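Local atomic coordinates of polysaccharide biosynthesis protein CapD (Bacillus thuringiensis HD-771, PDB entry 6BWC), a protein that probably acts as an NADP-dependent short-chain dehydrogenase/reductase-type enzyme on UDP-N-acetylglucosamine in the biosynthesis of CMP-pseudaminic acid for flagellin glycosylation. Residues 101-113 with 138-150. The protein carries 2 engineered substitutions. Sequence-based numbering, arbitrary orientation.
With NAP (NADP nicotinamide-adenine-dinucleotide phosphate), chain N.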
loop_
_atom_site.group_PDB
_atom_site.type_symbol
_atom_site.label_atom_id
_atom_site.label_comp_id
_atom_site.label_asym_id
_atom_site.label_seq_id
_atom_site.Cartn_x
_atom_site.Cartn_y
_atom_site.Cartn_z
ATOM N N ALA C 101 -8.729 9.003 -14.157
ATOM C CA ALA C 101 -8.154 8.673 -15.452
ATOM C C ALA C 101 -6.696 8.144 -15.367
ATOM O O ALA C 101 -6.312 7.244 -16.127
ATOM C CB ALA C 101 -8.239 9.873 -16.379
ATOM N N VAL C 102 -5.901 8.694 -14.446
ATOM C CA VAL C 102 -4.527 8.212 -14.221
ATOM C C VAL C 102 -4.543 6.774 -13.738
ATOM O O VAL C 102 -3.788 5.960 -14.256
ATOM C CB VAL C 102 -3.704 9.044 -13.188
ATOM C CG1 VAL C 102 -2.317 8.455 -12.968
ATOM C CG2 VAL C 102 -3.551 10.482 -13.637
ATOM N N LEU C 103 -5.371 6.465 -12.749
ATOM C CA LEU C 103 -5.403 5.119 -12.194
ATOM C C LEU C 103 -5.841 4.088 -13.260
ATOM O O LEU C 103 -5.178 3.079 -13.480
ATOM C CB LEU C 103 -6.296 5.053 -10.934
ATOM C CG LEU C 103 -5.867 5.885 -9.689
ATOM C CD1 LEU C 103 -6.823 5.743 -8.514
ATOM C CD2 LEU C 103 -4.464 5.533 -9.233
ATOM N N THR C 104 -6.919 4.371 -13.965
ATOM C CA THR C 104 -7.444 3.426 -14.926
ATOM C C THR C 104 -6.575 3.374 -16.204
ATOM O O THR C 104 -6.188 2.277 -16.645
ATOM C CB THR C 104 -8.932 3.744 -15.196
ATOM O OG1 THR C 104 -9.677 3.639 -13.967
ATOM C CG2 THR C 104 -9.547 2.786 -16.213
ATOM N N ASN C 105 -6.253 4.536 -16.784
ATOM C CA ASN C 105 -5.531 4.577 -18.062
ATOM C C ASN C 105 -3.995 4.345 -17.983
ATOM O O ASN C 105 -3.435 3.713 -18.893
ATOM C CB ASN C 105 -5.843 5.871 -18.846
ATOM C CG ASN C 105 -7.305 5.961 -19.323
ATOM O OD1 ASN C 105 -8.102 5.041 -19.144
ATOM N ND2 ASN C 105 -7.657 7.094 -19.945
ATOM N N ILE C 106 -3.319 4.841 -16.927
ATOM C CA ILE C 106 -1.850 4.640 -16.764
ATOM C C ILE C 106 -1.536 3.482 -15.813
ATOM O O ILE C 106 -1.002 2.444 -16.263
ATOM C CB ILE C 106 -1.113 5.926 -16.294
ATOM C CG1 ILE C 106 -1.344 7.070 -17.285
ATOM C CG2 ILE C 106 0.392 5.676 -16.131
ATOM C CD1 ILE C 106 -0.935 8.429 -16.770
ATOM N N PHE C 107 -1.884 3.646 -14.526
ATOM C CA PHE C 107 -1.523 2.681 -13.470
ATOM C C PHE C 107 -2.052 1.299 -13.798
ATOM O O PHE C 107 -1.357 0.302 -13.585
ATOM C CB PHE C 107 -1.975 3.140 -12.054
ATOM C CG PHE C 107 -1.689 2.128 -10.925
ATOM C CD1 PHE C 107 -0.391 1.630 -10.697
ATOM C CD2 PHE C 107 -2.726 1.664 -10.084
ATOM C CE1 PHE C 107 -0.124 0.709 -9.677
ATOM C CE2 PHE C 107 -2.458 0.753 -9.048
ATOM C CZ PHE C 107 -1.155 0.281 -8.841
ATOM N N GLY C 108 -3.258 1.245 -14.355
ATOM C CA GLY C 108 -3.850 -0.019 -14.829
ATOM C C GLY C 108 -3.153 -0.656 -16.029
ATOM O O GLY C 108 -3.051 -1.901 -16.101
ATOM N N THR C 109 -2.679 0.171 -16.968
ATOM C CA THR C 109 -1.891 -0.352 -18.066
ATOM C C THR C 109 -0.607 -0.972 -17.491
ATOM O O THR C 109 -0.209 -2.061 -17.911
ATOM C CB THR C 109 -1.570 0.716 -19.138
ATOM O OG1 THR C 109 -2.774 1.337 -19.590
ATOM C CG2 THR C 109 -0.858 0.105 -20.353
ATOM N N GLN C 110 0.034 -0.328 -16.517
ATOM C CA GLN C 110 1.222 -0.963 -15.913
ATOM C C GLN C 110 0.935 -2.270 -15.251
ATOM O O GLN C 110 1.707 -3.202 -15.403
ATOM C CB GLN C 110 1.913 -0.087 -14.887
ATOM C CG GLN C 110 2.913 0.809 -15.558
ATOM C CD GLN C 110 4.166 0.079 -15.981
ATOM O OE1 GLN C 110 4.971 -0.307 -15.125
ATOM N NE2 GLN C 110 4.367 -0.068 -17.309
ATOM N N ASN C 111 -0.156 -2.333 -14.502
ATOM C CA ASN C 111 -0.556 -3.593 -13.905
ATOM C C ASN C 111 -0.681 -4.690 -14.981
ATOM O O ASN C 111 -0.135 -5.769 -14.785
ATOM C CB ASN C 111 -1.842 -3.450 -13.067
ATOM C CG ASN C 111 -1.621 -2.683 -11.769
ATOM O OD1 ASN C 111 -0.490 -2.649 -11.231
ATOM N ND2 ASN C 111 -2.708 -2.051 -11.249
ATOM N N VAL C 112 -1.333 -4.404 -16.113
ATOM C CA VAL C 112 -1.396 -5.363 -17.215
ATOM C C VAL C 112 0.020 -5.829 -17.631
ATOM O O VAL C 112 0.319 -7.032 -17.649
ATOM C CB VAL C 112 -2.177 -4.777 -18.417
ATOM C CG1 VAL C 112 -1.966 -5.568 -19.704
ATOM C CG2 VAL C 112 -3.654 -4.732 -18.087
ATOM N N ILE C 113 0.881 -4.864 -17.935
ATOM C CA ILE C 113 2.228 -5.132 -18.443
ATOM C C ILE C 113 3.035 -6.033 -17.492
ATOM O O ILE C 113 3.603 -7.062 -17.901
ATOM C CB ILE C 113 2.965 -3.791 -18.725
ATOM C CG1 ILE C 113 2.324 -3.124 -19.960
ATOM C CG2 ILE C 113 4.465 -4.009 -18.960
ATOM C CD1 ILE C 113 2.626 -1.655 -20.161
ATOM N N ASN C 138 -6.463 15.546 -20.901
ATOM C CA ASN C 138 -5.885 14.593 -19.962
ATOM C C ASN C 138 -6.080 13.205 -20.504
ATOM O O ASN C 138 -5.198 12.383 -20.379
ATOM C CB ASN C 138 -6.513 14.756 -18.562
ATOM C CG ASN C 138 -5.885 13.855 -17.511
ATOM O OD1 ASN C 138 -4.667 13.795 -17.365
ATOM N ND2 ASN C 138 -6.713 13.167 -16.766
ATOM N N TYR C 139 -7.213 12.949 -21.157
ATOM C CA TYR C 139 -7.478 11.601 -21.721
ATOM C C TYR C 139 -6.379 11.215 -22.711
ATOM O O TYR C 139 -5.707 10.190 -22.542
ATOM C CB TYR C 139 -8.872 11.501 -22.357
ATOM C CG TYR C 139 -9.046 10.238 -23.162
ATOM C CD1 TYR C 139 -8.865 8.993 -22.587
ATOM C CD2 TYR C 139 -9.359 10.293 -24.511
ATOM C CE1 TYR C 139 -8.991 7.841 -23.331
ATOM C CE2 TYR C 139 -9.505 9.150 -25.255
ATOM C CZ TYR C 139 -9.326 7.924 -24.672
ATOM O OH TYR C 139 -9.494 6.782 -25.462
ATOM N N GLY C 140 -6.169 12.066 -23.704
ATOM C CA GLY C 140 -5.092 11.865 -24.672
ATOM C C GLY C 140 -3.705 11.945 -24.047
ATOM O O GLY C 140 -2.752 11.337 -24.550
ATOM N N ALA C 141 -3.585 12.710 -22.959
ATOM C CA ALA C 141 -2.378 12.659 -22.138
ATOM C C ALA C 141 -2.101 11.266 -21.590
ATOM O O ALA C 141 -0.992 10.779 -21.706
ATOM C CB ALA C 141 -2.434 13.679 -21.020
ATOM N N THR C 142 -3.113 10.620 -21.024
ATOM C CA THR C 142 -2.963 9.240 -20.508
ATOM C C THR C 142 -2.760 8.221 -21.638
ATOM O O THR C 142 -2.071 7.216 -21.451
ATOM C CB THR C 142 -4.155 8.761 -19.638
ATOM O OG1 THR C 142 -5.371 8.770 -20.395
ATOM C CG2 THR C 142 -4.346 9.637 -18.459
ATOM N N LYS C 143 -3.358 8.435 -22.796
ATOM C CA LYS C 143 -3.159 7.452 -23.862
ATOM C C LYS C 143 -1.741 7.530 -24.462
ATOM O O LYS C 143 -1.100 6.493 -24.713
ATOM C CB LYS C 143 -4.252 7.546 -24.927
ATOM C CG LYS C 143 -5.595 6.996 -24.433
ATOM C CD LYS C 143 -5.553 5.499 -24.135
ATOM C CE LYS C 143 -6.928 4.872 -24.374
ATOM N NZ LYS C 143 -7.167 3.541 -23.738
ATOM N N LEU C 144 -1.229 8.738 -24.641
ATOM C CA LEU C 144 0.174 8.890 -24.971
ATOM C C LEU C 144 1.053 8.154 -23.965
ATOM O O LEU C 144 1.940 7.373 -24.358
ATOM C CB LEU C 144 0.560 10.366 -25.022
ATOM C CG LEU C 144 1.945 10.733 -25.547
ATOM C CD1 LEU C 144 2.247 10.056 -26.874
ATOM C CD2 LEU C 144 2.003 12.233 -25.729
ATOM N N THR C 145 0.788 8.375 -22.682
ATOM C CA THR C 145 1.564 7.726 -21.620
ATOM C C THR C 145 1.420 6.203 -21.651
ATOM O O THR C 145 2.418 5.491 -21.625
ATOM C CB THR C 145 1.202 8.294 -20.246
ATOM O OG1 THR C 145 1.736 9.611 -20.149
ATOM C CG2 THR C 145 1.773 7.469 -19.116
ATOM N N ALA C 146 0.191 5.707 -21.728
ATOM C CA ALA C 146 -0.053 4.265 -21.919
ATOM C C ALA C 146 0.708 3.710 -23.125
ATOM O O ALA C 146 1.569 2.862 -22.949
ATOM C CB ALA C 146 -1.533 3.981 -22.046
ATOM N N GLU C 147 0.422 4.223 -24.331
ATOM C CA GLU C 147 1.259 3.972 -25.523
ATOM C C GLU C 147 2.752 3.872 -25.223
ATOM O O GLU C 147 3.446 2.958 -25.714
ATOM C CB GLU C 147 1.058 5.078 -26.554
ATOM C CG GLU C 147 -0.197 4.883 -27.404
ATOM C CD GLU C 147 -0.090 5.476 -28.792
ATOM O OE1 GLU C 147 0.977 5.328 -29.419
ATOM O OE2 GLU C 147 -1.085 6.062 -29.254
ATOM N N ARG C 148 3.219 4.821 -24.411
ATOM C CA ARG C 148 4.615 4.859 -23.972
ATOM C C ARG C 148 5.041 3.729 -23.047
ATOM O O ARG C 148 6.132 3.171 -23.233
ATOM C CB ARG C 148 4.960 6.223 -23.356
ATOM C CG ARG C 148 5.820 7.107 -24.235
ATOM C CD ARG C 148 5.426 7.088 -25.702
ATOM N NE ARG C 148 5.842 8.327 -26.350
ATOM C CZ ARG C 148 5.363 8.781 -27.505
ATOM N NH1 ARG C 148 5.787 9.946 -27.986
ATOM N NH2 ARG C 148 4.454 8.087 -28.185
ATOM N N LEU C 149 4.212 3.410 -22.056
ATOM C CA LEU C 149 4.424 2.208 -21.228
ATOM C C LEU C 149 4.547 0.930 -22.071
ATOM O O LEU C 149 5.377 0.070 -21.821
ATOM C CB LEU C 149 3.258 2.003 -20.277
ATOM C CG LEU C 149 3.273 2.538 -18.867
ATOM C CD1 LEU C 149 4.209 3.709 -18.654
ATOM C CD2 LEU C 149 1.840 2.918 -18.526
ATOM N N ILE C 150 3.699 0.814 -23.071
ATOM C CA ILE C 150 3.696 -0.352 -23.945
ATOM C C ILE C 150 5.015 -0.528 -24.700
ATOM O O ILE C 150 5.550 -1.627 -24.710
ATOM C CB ILE C 150 2.471 -0.306 -24.901
ATOM C CG1 ILE C 150 1.171 -0.538 -24.089
ATOM C CG2 ILE C 150 2.606 -1.312 -26.052
ATOM C CD1 ILE C 150 0.961 -1.969 -23.588
HETATM P PA NAP N . -16.521 0.971 -23.262
HETATM O O1A NAP N . -17.768 0.515 -23.966
HETATM O O2A NAP N . -16.700 2.002 -22.200
HETATM O O5B NAP N . -15.739 -0.281 -22.665
HETATM C C5B NAP N . -14.958 -0.128 -21.477
HETATM C C4B NAP N . -14.709 -1.499 -20.856
HETATM O O4B NAP N . -13.774 -1.457 -19.780
HETATM C C3B NAP N . -15.980 -2.027 -20.245
HETATM O O3B NAP N . -15.890 -3.441 -20.393
HETATM C C2B NAP N . -15.887 -1.572 -18.811
HETATM O O2B NAP N . -16.778 -2.347 -18.037
HETATM C C1B NAP N . -14.398 -1.781 -18.530
HETATM N N9A NAP N . -13.704 -0.989 -17.458
HETATM C C8A NAP N . -13.717 0.350 -17.196
HETATM N N7A NAP N . -12.907 0.679 -16.133
HETATM C C5A NAP N . -12.354 -0.470 -15.706
HETATM C C6A NAP N . -11.418 -0.901 -14.638
HETATM N N6A NAP N . -10.875 -0.030 -13.777
HETATM N N1A NAP N . -11.104 -2.204 -14.543
HETATM C C2A NAP N . -11.615 -3.130 -15.373
HETATM N N3A NAP N . -12.474 -2.825 -16.358
HETATM C C4A NAP N . -12.875 -1.548 -16.578
HETATM O O3 NAP N . -15.391 1.492 -24.290
HETATM P PN NAP N . -15.160 1.044 -25.831
HETATM O O1N NAP N . -15.394 -0.446 -26.031
HETATM O O2N NAP N . -15.825 2.048 -26.721
HETATM O O5D NAP N . -13.616 1.375 -26.018
HETATM C C5D NAP N . -12.664 0.400 -25.672
HETATM C C4D NAP N . -11.257 0.974 -25.804
HETATM O O4D NAP N . -11.168 1.629 -27.076
HETATM C C3D NAP N . -10.789 1.992 -24.749
HETATM O O3D NAP N . -9.480 1.619 -24.310
HETATM C C2D NAP N . -10.743 3.320 -25.465
HETATM O O2D NAP N . -9.687 4.165 -24.998
HETATM C C1D NAP N . -10.513 2.893 -26.915
HETATM N N1N NAP N . -11.009 3.834 -27.926
HETATM C C2N NAP N . -12.335 3.915 -28.123
HETATM C C3N NAP N . -12.916 4.762 -29.049
HETATM C C7N NAP N . -14.389 4.872 -29.241
HETATM O O7N NAP N . -14.814 5.781 -29.956
HETATM N N7N NAP N . -15.240 4.037 -28.639
HETATM C C4N NAP N . -12.035 5.597 -29.904
HETATM C C5N NAP N . -10.609 5.438 -29.600
HETATM C C6N NAP N . -10.145 4.551 -28.644
HETATM P P2B NAP N . -17.237 -1.884 -16.562
HETATM O O1X NAP N . -18.377 -2.861 -16.347
HETATM O O2X NAP N . -16.074 -2.198 -15.645
HETATM O O3X NAP N . -17.608 -0.385 -16.651
#
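Helices 101-113 and 138-150 run side by side in the same direction, their axes 8.7 Å apart at closest approach and 5° from parallel; the CA atoms of I106 and A146 come nearest, 5.5 Å apart. A wider pi-type turn spans 102-107. The polar link is N105 ND2 to T142 OG1, 2.9 Å and nearly straight (163°), with the hydroxyl lying in the amide plane. T142 OG1 in turn donates to Y139 O (2.6 Å), on a lone pair of that oxygen; chi1 of 61° sets OG1 between the backbone N and the carbonyl carbon, turned to Y139 O. N105 ND2 also meets the ring edge of Y139 at CD1 and bonds to M88 O. Y139 and K143, spaced as in the YxxxK motif of short-chain dehydrogenases, reach the NADP ribose: Y139 OH is hydrogen-bonded to O2D of NADP at 2.7 Å, and K143 NZ donates to O3D of NADP at 3.1 Å. Farther along, I106 lays CG1 against T145 CG2 (3.6 Å), while L149 fits as a knob among I106, T109, Q110 and I113. T145 OG1 is hydrogen-bonded to N138 OD1 of the second subunit, placing the pair at a subunit interface. Within the Rossmann fold, A146 and I150 rest on F126 of strand 123-129, and I113 and I150 on F164 of strand 163-169.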